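Local atomic coordinates of aldehyde dehydrogenase family protein (Pseudomonas syringae pv. tomato, PDB entry 5IUW), a protein that probably oxidises aldehydes to the corresponding carboxylic acids with NAD(P)+ as hydride acceptor, and binds indole-3-acetic acid beside the cofactor. Residues I164-F169 with V241-T246; Q399-G404 with T425-A430; A465-F470 with R477-H482. One frame throughout, in Å; residues are numbered along the deposited sequence.

Contact 1 (I164-F169 with V241-T246); sequences IVPWNF and VFTGST. With NAD (nicotinamide-adenine-dinucleotide), chain C; IAC (1H-indol-3-ylacetic acid), chain D.
Ile164, at the end of its strand, is bonded through its backbone to Val241 and Thr243 on the neighbouring strand. Ile164 N donates to Val241 O at 3.0 Å, and Ile164 O takes the N-H of Thr243 at 3.1 Å, so one residue reaches both sides of Phe242 in the manner of a parallel bridge. The same Ile164 O also receives a CA-H...O contact from Phe242.

Apolar contacts follow the same pairing. Phe242 holds CG anti to its backbone N (chi1 172°), which brings ring atom CD2 alongside Ile164 CG2 at 3.8 Å; that methyl meets the edge of the ring, close to its plane. One residue further, Pro166 crosses Thr243 obliquely: its CD lies 3.3 Å from Thr243 O, a van der Waals contact, while the ring nitrogen, lacking an N-H, cannot extend the backbone bonding.

This is the C-terminal edge of the parallel strands in a Rossmann-type sheet, where strand 149-164 runs beside strand 239-243 and both run out into loops that receive the dinucleotide. Ser245 is the N-cap of helix 246-258, so the pyrophosphate lies at a helix start, where the dipole would probably help to stabilise its charge.

Ligand contacts are therefore shared by both segments. NAD O1A is gripped twice by Ser245, by OG at 2.6 Å and by N at 2.9 Å, while the adenosine ribose donates from O3B to Val165 O at 2.7 Å. Trp167 adds a weak bond from NE1 to O1N of the second phosphate. On the nicotinamide, Thr243 CG2 touches C3N at 3.2 Å and the Asn168 amide approaches C5N, its ND2 being bonded to Glu300 O. Phe169 lays one ring face over C2 of the bound indole-3-acetic acid.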
loop_
_atom_site.group_PDB
_atom_site.type_symbol
_atom_site.label_atom_id
_atom_site.label_comp_id
_atom_site.label_asym_id
_atom_site.label_seq_id
_atom_site.Cartn_x
_atom_site.Cartn_y
_atom_site.Cartn_z
ATOM N N ILE A 164 24.409 6.278 15.737
ATOM C CA ILE A 164 25.058 7.245 16.604
ATOM C C ILE A 164 23.976 8.097 17.260
ATOM O O ILE A 164 23.194 8.749 16.576
ATOM C CB ILE A 164 26.035 8.133 15.803
ATOM C CG1 ILE A 164 27.076 7.265 15.091
ATOM C CG2 ILE A 164 26.642 9.190 16.704
ATOM C CD1 ILE A 164 28.020 8.046 14.163
ATOM N N VAL A 165 23.915 8.079 18.581
ATOM C CA VAL A 165 22.774 8.651 19.286
ATOM C C VAL A 165 23.171 9.635 20.401
ATOM O O VAL A 165 24.336 9.659 20.824
ATOM C CB VAL A 165 21.900 7.516 19.869
ATOM C CG1 VAL A 165 21.372 6.646 18.752
ATOM C CG2 VAL A 165 22.693 6.699 20.838
ATOM N N PRO A 166 22.201 10.454 20.871
ATOM C CA PRO A 166 22.518 11.502 21.835
ATOM C C PRO A 166 22.203 11.089 23.265
ATOM O O PRO A 166 21.857 9.943 23.536
ATOM C CB PRO A 166 21.615 12.646 21.388
ATOM C CG PRO A 166 20.357 11.930 20.950
ATOM C CD PRO A 166 20.784 10.548 20.465
ATOM N N TRP A 167 22.316 12.044 24.169
ATOM C CA TRP A 167 22.219 11.769 25.596
ATOM C C TRP A 167 20.865 12.109 26.239
ATOM O O TRP A 167 20.644 11.777 27.389
ATOM C CB TRP A 167 23.325 12.524 26.326
ATOM C CG TRP A 167 23.379 13.982 26.014
ATOM C CD1 TRP A 167 24.218 14.601 25.129
ATOM C CD2 TRP A 167 22.564 15.013 26.583
ATOM N NE1 TRP A 167 23.981 15.951 25.121
ATOM C CE2 TRP A 167 22.973 16.232 26.006
ATOM C CE3 TRP A 167 21.537 15.027 27.539
ATOM C CZ2 TRP A 167 22.384 17.455 26.344
ATOM C CZ3 TRP A 167 20.948 16.244 27.871
ATOM C CH2 TRP A 167 21.378 17.442 27.275
ATOM N N ASN A 168 19.960 12.769 25.520
ATOM C CA ASN A 168 18.755 13.246 26.198
ATOM C C ASN A 168 17.689 12.156 26.431
ATOM O O ASN A 168 17.007 12.168 27.450
ATOM C CB ASN A 168 18.159 14.437 25.452
ATOM C CG ASN A 168 17.694 14.095 24.055
ATOM O OD1 ASN A 168 18.270 13.249 23.376
ATOM N ND2 ASN A 168 16.646 14.781 23.609
ATOM N N PHE A 169 17.543 11.230 25.496
ATOM C CA PHE A 169 16.780 10.012 25.742
ATOM C C PHE A 169 17.638 8.837 25.283
ATOM O O PHE A 169 17.439 8.320 24.184
ATOM C CB PHE A 169 15.443 10.001 24.992
ATOM C CG PHE A 169 14.472 11.064 25.422
ATOM C CD1 PHE A 169 13.527 10.808 26.399
ATOM C CD2 PHE A 169 14.478 12.314 24.815
ATOM C CE1 PHE A 169 12.620 11.782 26.783
ATOM C CE2 PHE A 169 13.571 13.294 25.186
ATOM C CZ PHE A 169 12.641 13.029 26.175
ATOM N N VAL A 241 22.916 6.084 10.699
ATOM C CA VAL A 241 21.754 6.808 11.175
ATOM C C VAL A 241 22.146 7.596 12.416
ATOM O O VAL A 241 22.928 7.126 13.252
ATOM C CB VAL A 241 20.574 5.869 11.478
ATOM C CG1 VAL A 241 20.150 5.151 10.210
ATOM C CG2 VAL A 241 20.934 4.850 12.577
ATOM N N PHE A 242 21.592 8.789 12.550
ATOM C CA PHE A 242 22.106 9.734 13.517
ATOM C C PHE A 242 21.001 10.525 14.153
ATOM O O PHE A 242 20.044 10.933 13.498
ATOM C CB PHE A 242 23.109 10.676 12.836
ATOM C CG PHE A 242 23.580 11.820 13.696
ATOM C CD1 PHE A 242 22.953 13.065 13.631
ATOM C CD2 PHE A 242 24.689 11.679 14.513
ATOM C CE1 PHE A 242 23.405 14.129 14.406
ATOM C CE2 PHE A 242 25.149 12.734 15.292
ATOM C CZ PHE A 242 24.517 13.958 15.237
ATOM N N THR A 243 21.143 10.737 15.449
ATOM C CA THR A 243 20.307 11.674 16.148
ATOM C C THR A 243 21.204 12.535 17.031
ATOM O O THR A 243 21.997 12.012 17.822
ATOM C CB THR A 243 19.241 10.963 16.974
ATOM O OG1 THR A 243 18.366 10.229 16.103
ATOM C CG2 THR A 243 18.444 11.972 17.715
ATOM N N GLY A 244 21.095 13.851 16.873
ATOM C CA GLY A 244 21.997 14.775 17.527
ATOM C C GLY A 244 21.894 16.187 16.977
ATOM O O GLY A 244 20.873 16.578 16.412
ATOM N N SER A 245 22.963 16.949 17.146
ATOM C CA SER A 245 23.001 18.338 16.714
ATOM C C SER A 245 23.084 18.500 15.195
ATOM O O SER A 245 23.599 17.646 14.478
ATOM C CB SER A 245 24.176 19.060 17.367
ATOM O OG SER A 245 25.402 18.586 16.866
ATOM N N THR A 246 22.550 19.616 14.720
ATOM C CA THR A 246 22.564 19.934 13.304
ATOM C C THR A 246 24.014 20.081 12.823
ATOM O O THR A 246 24.368 19.642 11.730
ATOM C CB THR A 246 21.724 21.213 13.027
ATOM O OG1 THR A 246 20.330 20.922 13.240
ATOM C CG2 THR A 246 21.912 21.705 11.604
HETATM P PA NAD C . 25.801 15.954 19.416
HETATM O O1A NAD C . 25.630 16.189 17.936
HETATM O O2A NAD C . 26.902 16.800 19.954
HETATM O O5B NAD C . 26.203 14.422 19.636
HETATM C C5B NAD C . 25.255 13.403 19.257
HETATM C C4B NAD C . 26.066 12.120 18.867
HETATM O O4B NAD C . 26.895 12.385 17.886
HETATM C C3B NAD C . 26.913 11.696 20.050
HETATM O O3B NAD C . 26.874 10.344 20.176
HETATM C C2B NAD C . 28.317 12.222 19.642
HETATM O O2B NAD C . 29.376 11.527 20.441
HETATM C C1B NAD C . 28.368 11.994 18.370
HETATM N N9A NAD C . 29.373 12.810 17.696
HETATM C C8A NAD C . 29.846 14.011 18.094
HETATM N N7A NAD C . 30.783 14.405 17.196
HETATM C C5A NAD C . 30.884 13.448 16.232
HETATM C C6A NAD C . 31.666 13.347 15.095
HETATM N N6A NAD C . 32.615 14.264 14.619
HETATM N N1A NAD C . 31.583 12.283 14.287
HETATM C C2A NAD C . 30.709 11.298 14.602
HETATM N N3A NAD C . 29.930 11.381 15.726
HETATM C C4A NAD C . 30.017 12.463 16.535
HETATM O O3 NAD C . 24.422 16.277 20.114
HETATM P PN NAD C . 24.103 16.144 21.697
HETATM O O1N NAD C . 25.223 16.794 22.463
HETATM O O2N NAD C . 24.046 14.676 22.036
HETATM O O5D NAD C . 22.771 16.960 22.052
HETATM C C5D NAD C . 21.466 16.576 21.628
HETATM C C4D NAD C . 21.086 17.181 20.215
HETATM O O4D NAD C . 20.456 16.226 19.609
HETATM C C3D NAD C . 20.097 18.341 20.250
HETATM O O3D NAD C . 20.365 19.275 19.286
HETATM C C2D NAD C . 18.729 17.668 19.948
HETATM O O2D NAD C . 17.732 18.629 19.344
HETATM C C1D NAD C . 19.016 16.757 19.123
HETATM N N1N NAD C . 18.025 15.697 19.197
HETATM C C2N NAD C . 17.275 15.385 18.079
HETATM C C3N NAD C . 16.314 14.371 18.156
HETATM C C7N NAD C . 15.471 14.032 16.925
HETATM O O7N NAD C . 15.442 14.801 15.983
HETATM N N7N NAD C . 14.731 12.858 16.884
HETATM C C4N NAD C . 16.122 13.679 19.346
HETATM C C5N NAD C . 16.881 13.987 20.461
HETATM C C6N NAD C . 17.841 15.005 20.383
HETATM C C IAC D . 8.753 12.252 22.527
HETATM C C1 IAC D . 10.019 11.995 22.961
HETATM C C2 IAC D . 10.233 11.316 24.189
HETATM C C3 IAC D . 9.142 10.916 24.949
HETATM C C4 IAC D . 7.847 11.178 24.510
HETATM C C5 IAC D . 7.639 11.840 23.309
HETATM C C7 IAC D . 10.906 12.499 22.019
HETATM C C8 IAC D . 10.183 13.076 20.996
HETATM C C17 IAC D . 12.402 12.411 22.133
HETATM C C18 IAC D . 13.062 13.387 21.198
HETATM N N IAC D . 8.855 12.927 21.299
HETATM O O2 IAC D . 13.578 14.447 21.642
HETATM O O3 IAC D . 13.102 13.095 19.978
#

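Contact 2 (Q399-G404 with T425-A430); sequences QEEIFG and TPYGLA. With NAD (nicotinamide-adenine-dinucleotide), chain C.
Gln399, Tyr427 and Glu401 contribute most of the surface buried here, where the end of helix 396-399 faces an ST turn at Thr425-Tyr427. In that turn Thr425 OG1 accepts the N-H of Tyr427 at 3.0 Å, which fixes the backbone that carries the tyrosine ring.

Gln399 folds back at chi2 (-65°) and brings OE1 against Pro426, 3.9 Å from the proline CD. The other end of its amide is held elsewhere, NE2 donating to Asn393 O and Asp424 O. The backbone O of Gln399 meets the edge of the Tyr427 ring. Gln399 O also accepts a hydrogen bond from a water at 2.6 Å, which is hydrogen-bonded to Thr425 OG1 as well.

Tyr427 is linked to Glu401 in a similar, indirect way. A second water lies at the edge of the phenol, in its plane, 2.6 Å from Tyr427 OH, and accepts the N-H of Glu401. A third joins OH weakly to Glu401 OE1. Three waters thus bridge the two loops beside the cofactor.

Glu401 carries the contact to NAD. Its CG points opposite the backbone N (chi1 -174°) and the chain runs straight on, so that the carboxylate spans both hydroxyls of the nicotinamide ribose: NAD O3D donates to Glu401 OE1 at 3.0 Å, and O2D to OE2 at 2.7 Å.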
loop_
_atom_site.group_PDB
_atom_site.type_symbol
_atom_site.label_atom_id
_atom_site.label_comp_id
_atom_site.label_asym_id
_atom_site.label_seq_id
_atom_site.Cartn_x
_atom_site.Cartn_y
_atom_site.Cartn_z
ATOM N N GLN A 399 15.702 32.269 17.593
ATOM C CA GLN A 399 16.275 31.615 16.416
ATOM C C GLN A 399 17.084 30.367 16.748
ATOM O O GLN A 399 17.086 29.420 15.970
ATOM C CB GLN A 399 17.163 32.590 15.632
ATOM C CG GLN A 399 16.401 33.560 14.743
ATOM C CD GLN A 399 15.657 32.872 13.601
ATOM O OE1 GLN A 399 16.189 31.984 12.938
ATOM N NE2 GLN A 399 14.421 33.287 13.372
ATOM N N GLU A 400 17.773 30.367 17.889
ATOM C CA GLU A 400 18.742 29.314 18.190
ATOM C C GLU A 400 18.211 28.310 19.201
ATOM O O GLU A 400 17.636 28.694 20.212
ATOM C CB GLU A 400 20.050 29.934 18.713
ATOM C CG GLU A 400 20.635 30.969 17.759
ATOM C CD GLU A 400 21.898 31.638 18.292
ATOM O OE1 GLU A 400 22.455 31.182 19.311
ATOM O OE2 GLU A 400 22.322 32.643 17.687
ATOM N N GLU A 401 18.413 27.029 18.925
ATOM C CA GLU A 401 18.041 25.969 19.857
ATOM C C GLU A 401 18.838 26.100 21.156
ATOM O O GLU A 401 20.064 26.171 21.129
ATOM C CB GLU A 401 18.272 24.595 19.240
ATOM C CG GLU A 401 17.753 23.463 20.128
ATOM C CD GLU A 401 17.881 22.081 19.500
ATOM O OE1 GLU A 401 18.861 21.836 18.772
ATOM O OE2 GLU A 401 16.985 21.242 19.740
ATOM N N ILE A 402 18.133 26.136 22.281
ATOM C CA ILE A 402 18.757 26.349 23.589
ATOM C C ILE A 402 19.016 25.026 24.312
ATOM O O ILE A 402 20.066 24.843 24.934
ATOM C CB ILE A 402 17.879 27.282 24.458
ATOM C CG1 ILE A 402 17.774 28.658 23.787
ATOM C CG2 ILE A 402 18.427 27.413 25.882
ATOM C CD1 ILE A 402 16.869 29.620 24.516
ATOM N N PHE A 403 18.071 24.103 24.178
ATOM C CA PHE A 403 18.133 22.787 24.812
ATOM C C PHE A 403 18.219 22.962 26.334
ATOM O O PHE A 403 19.005 22.315 27.018
ATOM C CB PHE A 403 19.297 21.956 24.257
ATOM C CG PHE A 403 18.929 20.512 23.989
ATOM C CD1 PHE A 403 17.924 20.204 23.089
ATOM C CD2 PHE A 403 19.597 19.469 24.620
ATOM C CE1 PHE A 403 17.560 18.885 22.841
ATOM C CE2 PHE A 403 19.250 18.141 24.362
ATOM C CZ PHE A 403 18.230 17.852 23.472
ATOM N N GLY A 404 17.365 23.847 26.840
ATOM C CA GLY A 404 17.152 24.051 28.263
ATOM C C GLY A 404 15.706 24.473 28.452
ATOM O O GLY A 404 14.968 24.623 27.473
ATOM N N THR A 425 12.592 29.932 10.257
ATOM C CA THR A 425 13.543 29.136 11.018
ATOM C C THR A 425 14.256 28.187 10.063
ATOM O O THR A 425 13.675 27.762 9.080
ATOM C CB THR A 425 12.846 28.316 12.143
ATOM O OG1 THR A 425 13.795 27.439 12.763
ATOM C CG2 THR A 425 11.701 27.474 11.576
ATOM N N PRO A 426 15.525 27.859 10.340
ATOM C CA PRO A 426 16.168 26.812 9.533
ATOM C C PRO A 426 15.677 25.408 9.902
ATOM O O PRO A 426 15.961 24.449 9.186
ATOM C CB PRO A 426 17.648 26.961 9.883
ATOM C CG PRO A 426 17.636 27.484 11.287
ATOM C CD PRO A 426 16.461 28.457 11.307
ATOM N N TYR A 427 14.959 25.299 11.016
ATOM C CA TYR A 427 14.535 24.003 11.527
ATOM C C TYR A 427 13.139 23.616 11.025
ATOM O O TYR A 427 12.504 24.385 10.315
ATOM C CB TYR A 427 14.566 24.008 13.056
ATOM C CG TYR A 427 15.953 24.153 13.643
ATOM C CD1 TYR A 427 16.930 23.194 13.403
ATOM C CD2 TYR A 427 16.280 25.237 14.451
ATOM C CE1 TYR A 427 18.189 23.310 13.939
ATOM C CE2 TYR A 427 17.540 25.359 15.000
ATOM C CZ TYR A 427 18.494 24.388 14.740
ATOM O OH TYR A 427 19.756 24.488 15.277
ATOM N N GLY A 428 12.674 22.421 11.380
ATOM C CA GLY A 428 11.372 21.950 10.928
ATOM C C GLY A 428 11.007 20.579 11.481
ATOM O O GLY A 428 10.541 19.703 10.750
ATOM N N LEU A 429 11.193 20.404 12.785
ATOM C CA LEU A 429 11.010 19.101 13.404
ATOM C C LEU A 429 9.553 18.893 13.824
ATOM O O LEU A 429 8.953 17.854 13.552
ATOM C CB LEU A 429 11.946 18.959 14.606
ATOM C CG LEU A 429 12.115 17.563 15.181
ATOM C CD1 LEU A 429 12.609 16.613 14.107
ATOM C CD2 LEU A 429 13.105 17.641 16.314
ATOM N N ALA A 430 8.986 19.897 14.475
ATOM C CA ALA A 430 7.614 19.809 14.939
ATOM C C ALA A 430 6.983 21.184 15.064
ATOM O O ALA A 430 7.668 22.213 15.045
ATOM C CB ALA A 430 7.543 19.078 16.271
HETATM P PA NAD C . 25.801 15.954 19.416
HETATM O O1A NAD C . 25.630 16.189 17.936
HETATM O O2A NAD C . 26.902 16.800 19.954
HETATM O O5B NAD C . 26.203 14.422 19.636
HETATM C C5B NAD C . 25.255 13.403 19.257
HETATM C C4B NAD C . 26.066 12.120 18.867
HETATM O O4B NAD C . 26.895 12.385 17.886
HETATM C C3B NAD C . 26.913 11.696 20.050
HETATM O O3B NAD C . 26.874 10.344 20.176
HETATM C C2B NAD C . 28.317 12.222 19.642
HETATM O O2B NAD C . 29.376 11.527 20.441
HETATM C C1B NAD C . 28.368 11.994 18.370
HETATM N N9A NAD C . 29.373 12.810 17.696
HETATM C C8A NAD C . 29.846 14.011 18.094
HETATM N N7A NAD C . 30.783 14.405 17.196
HETATM C C5A NAD C . 30.884 13.448 16.232
HETATM C C6A NAD C . 31.666 13.347 15.095
HETATM N N6A NAD C . 32.615 14.264 14.619
HETATM N N1A NAD C . 31.583 12.283 14.287
HETATM C C2A NAD C . 30.709 11.298 14.602
HETATM N N3A NAD C . 29.930 11.381 15.726
HETATM C C4A NAD C . 30.017 12.463 16.535
HETATM O O3 NAD C . 24.422 16.277 20.114
HETATM P PN NAD C . 24.103 16.144 21.697
HETATM O O1N NAD C . 25.223 16.794 22.463
HETATM O O2N NAD C . 24.046 14.676 22.036
HETATM O O5D NAD C . 22.771 16.960 22.052
HETATM C C5D NAD C . 21.466 16.576 21.628
HETATM C C4D NAD C . 21.086 17.181 20.215
HETATM O O4D NAD C . 20.456 16.226 19.609
HETATM C C3D NAD C . 20.097 18.341 20.250
HETATM O O3D NAD C . 20.365 19.275 19.286
HETATM C C2D NAD C . 18.729 17.668 19.948
HETATM O O2D NAD C . 17.732 18.629 19.344
HETATM C C1D NAD C . 19.016 16.757 19.123
HETATM N N1N NAD C . 18.025 15.697 19.197
HETATM C C2N NAD C . 17.275 15.385 18.079
HETATM C C3N NAD C . 16.314 14.371 18.156
HETATM C C7N NAD C . 15.471 14.032 16.925
HETATM O O7N NAD C . 15.442 14.801 15.983
HETATM N N7N NAD C . 14.731 12.858 16.884
HETATM C C4N NAD C . 16.122 13.679 19.346
HETATM C C5N NAD C . 16.881 13.987 20.461
HETATM C C6N NAD C . 17.841 15.005 20.383
HETATM O O HOH W 1 14.937 28.916 14.657
HETATM O O HOH W 2 20.300 26.512 16.783
HETATM O O HOH W 3 20.949 21.549 16.250
#

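Contact 3 (A465-F470 with R477-H482); sequences APFGGF and RDKSLH. With IAC (1H-indol-3-ylacetic acid), chain D.
Phe467 O is approached by two successive residues: Asp478 N donates to it at 2.7 Å, and Arg477 CA, 3.2 Å from Phe467 O, adds a weaker CA-H...O contact. Asp478 O answers by accepting the N-H of Phe467 at 2.8 Å, so Phe467 and Asp478 form a single antiparallel bridge of the hydrogen-bonded kind. It closes the loop that carries the PFGG sequence and, a little later, the glycine-arginine pair, a stretch familiar in aldehyde dehydrogenases.

Arg477 packs against the backbone of Gly468 and Gly469. Bent at chi2 (-70°), its chain turns back so that the guanidinium lies with one face over Gly468 C, while NH1 donates to Gly469 O at 3.0 Å. That bond is not on a lone pair: the nitrogen stands 43° out of the carbonyl plane. The Phe470 ring brings CD1 and CE1 to NH2, its plane turned 25° from that of the guanidinium. NH2 goes on to Glu489 and Leu490 O of a second subunit, a salt bridge and a hydrogen bond that tie this loop to the neighbouring subunit.

At the other end Pro466 packs its CG 3.4 Å from Ser480 OG and also against CD2 of His482. Ser480 OG is held within its own segment, donating to Lys479 O and accepting the N-H of His482 in an ST turn. Lys479 runs back along Ala465, with CE 3.2 Å from Ala465 O, and its ammonium bonds to Asp462 O.

Phe467 leaves the bridge for the active site, where its ring meets Trp176 edge-to-face and borders the pocket next to Cys302. There its CZ stands 3.7 Å from O3 of the indole-3-acetic acid.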
loop_
_atom_site.group_PDB
_atom_site.type_symbol
_atom_site.label_atom_id
_atom_site.label_comp_id
_atom_site.label_asym_id
_atom_site.label_seq_id
_atom_site.Cartn_x
_atom_site.Cartn_y
_atom_site.Cartn_z
ATOM N N ALA A 465 3.247 6.875 14.212
ATOM C CA ALA A 465 3.529 8.192 13.638
ATOM C C ALA A 465 4.999 8.385 13.283
ATOM O O ALA A 465 5.841 8.432 14.166
ATOM C CB ALA A 465 3.094 9.281 14.593
ATOM N N PRO A 466 5.306 8.503 11.978
ATOM C CA PRO A 466 6.664 8.839 11.537
ATOM C C PRO A 466 7.117 10.142 12.179
ATOM O O PRO A 466 6.322 11.073 12.293
ATOM C CB PRO A 466 6.539 9.022 10.023
ATOM C CG PRO A 466 5.213 8.522 9.646
ATOM C CD PRO A 466 4.352 8.405 10.862
ATOM N N PHE A 467 8.385 10.199 12.563
ATOM C CA PHE A 467 8.929 11.316 13.306
ATOM C C PHE A 467 10.254 11.722 12.675
ATOM O O PHE A 467 11.101 10.872 12.439
ATOM C CB PHE A 467 9.109 10.922 14.781
ATOM C CG PHE A 467 9.661 12.005 15.650
ATOM C CD1 PHE A 467 11.024 12.268 15.675
ATOM C CD2 PHE A 467 8.824 12.738 16.479
ATOM C CE1 PHE A 467 11.539 13.259 16.478
ATOM C CE2 PHE A 467 9.344 13.731 17.304
ATOM C CZ PHE A 467 10.708 13.986 17.295
ATOM N N GLY A 468 10.422 13.016 12.400
ATOM C CA GLY A 468 11.640 13.523 11.773
ATOM C C GLY A 468 11.459 14.898 11.140
ATOM O O GLY A 468 10.368 15.462 11.176
ATOM N N GLY A 469 12.521 15.428 10.542
ATOM C CA GLY A 469 12.566 16.839 10.211
ATOM C C GLY A 469 12.381 17.232 8.757
ATOM O O GLY A 469 12.658 16.449 7.849
ATOM N N PHE A 470 11.845 18.441 8.571
ATOM C CA PHE A 470 11.991 19.224 7.343
ATOM C C PHE A 470 13.321 19.981 7.459
ATOM O O PHE A 470 13.827 20.185 8.568
ATOM C CB PHE A 470 10.851 20.240 7.169
ATOM C CG PHE A 470 9.553 19.674 6.618
ATOM C CD1 PHE A 470 8.979 18.533 7.147
ATOM C CD2 PHE A 470 8.877 20.344 5.600
ATOM C CE1 PHE A 470 7.771 18.045 6.652
ATOM C CE2 PHE A 470 7.669 19.860 5.099
ATOM C CZ PHE A 470 7.118 18.707 5.629
ATOM N N ARG A 477 12.683 9.355 8.597
ATOM C CA ARG A 477 11.777 9.302 9.724
ATOM C C ARG A 477 12.056 8.111 10.627
ATOM O O ARG A 477 12.390 7.027 10.158
ATOM C CB ARG A 477 10.328 9.255 9.226
ATOM C CG ARG A 477 9.937 10.411 8.325
ATOM C CD ARG A 477 9.857 11.713 9.105
ATOM N NE ARG A 477 9.409 12.856 8.301
ATOM C CZ ARG A 477 10.226 13.787 7.808
ATOM N NH1 ARG A 477 11.537 13.709 8.003
ATOM N NH2 ARG A 477 9.738 14.801 7.124
ATOM N N ASP A 478 11.912 8.336 11.927
ATOM C CA ASP A 478 11.937 7.272 12.929
ATOM C C ASP A 478 10.500 6.929 13.326
ATOM O O ASP A 478 9.595 7.741 13.121
ATOM C CB ASP A 478 12.742 7.695 14.162
ATOM C CG ASP A 478 14.248 7.609 13.944
ATOM O OD1 ASP A 478 14.696 6.864 13.045
ATOM O OD2 ASP A 478 14.987 8.290 14.680
ATOM N N LYS A 479 10.309 5.736 13.896
ATOM C CA LYS A 479 8.989 5.180 14.211
ATOM C C LYS A 479 8.187 4.889 12.933
ATOM O O LYS A 479 8.605 5.244 11.849
ATOM C CB LYS A 479 8.191 6.111 15.135
ATOM C CG LYS A 479 8.927 6.481 16.422
ATOM C CD LYS A 479 7.976 7.052 17.464
ATOM C CE LYS A 479 7.395 8.375 17.016
ATOM N NZ LYS A 479 6.201 8.745 17.804
ATOM N N SER A 480 7.040 4.223 13.090
ATOM C CA SER A 480 6.178 3.766 11.986
ATOM C C SER A 480 6.888 2.793 11.052
ATOM O O SER A 480 8.034 2.416 11.285
ATOM C CB SER A 480 5.629 4.953 11.185
ATOM O OG SER A 480 6.531 5.380 10.175
ATOM N N LEU A 481 6.190 2.383 10.002
ATOM C CA LEU A 481 6.763 1.500 9.002
ATOM C C LEU A 481 7.799 2.222 8.129
ATOM O O LEU A 481 8.674 1.587 7.565
ATOM C CB LEU A 481 5.648 0.903 8.141
ATOM C CG LEU A 481 4.571 0.151 8.951
ATOM C CD1 LEU A 481 3.473 -0.435 8.075
ATOM C CD2 LEU A 481 5.189 -0.927 9.836
ATOM N N HIS A 482 7.693 3.546 8.028
ATOM C CA HIS A 482 8.616 4.319 7.195
ATOM C C HIS A 482 10.059 4.289 7.705
ATOM O O HIS A 482 10.989 4.514 6.939
ATOM C CB HIS A 482 8.150 5.772 7.074
ATOM C CG HIS A 482 6.833 5.921 6.379
ATOM N ND1 HIS A 482 6.717 5.964 5.006
ATOM C CD2 HIS A 482 5.575 6.034 6.870
ATOM C CE1 HIS A 482 5.442 6.101 4.684
ATOM N NE2 HIS A 482 4.730 6.136 5.795
HETATM C C IAC D . 8.753 12.252 22.527
HETATM C C1 IAC D . 10.019 11.995 22.961
HETATM C C2 IAC D . 10.233 11.316 24.189
HETATM C C3 IAC D . 9.142 10.916 24.949
HETATM C C4 IAC D . 7.847 11.178 24.510
HETATM C C5 IAC D . 7.639 11.840 23.309
HETATM C C7 IAC D . 10.906 12.499 22.019
HETATM C C8 IAC D . 10.183 13.076 20.996
HETATM C C17 IAC D . 12.402 12.411 22.133
HETATM C C18 IAC D . 13.062 13.387 21.198
HETATM N N IAC D . 8.855 12.927 21.299
HETATM O O2 IAC D . 13.578 14.447 21.642
HETATM O O3 IAC D . 13.102 13.095 19.978
#

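In the fold
Along the chain the three contacts come in series, yet their centres lie only about 15 to 18 Å apart, gathered round the bound NAD and indole-3-acetic acid. Contact 1 belongs to the cofactor-binding sheet, joining strands 149-164 and 239-243. Contact 2 sits in loops leading into strands 406-412 and 430-434 of the other sheet. Contact 3 flanks the short strand 474-475, which pairs with strand 263-267 of the first. The sites also touch: Trp167 meets Phe403, Leu429 packs on Gly468, and Gly428 O is probably bonded to Phe470 N. Cofactor and ligand thus lie between loops from the two sheets, with contact 3 also reaching neighbouring subunits.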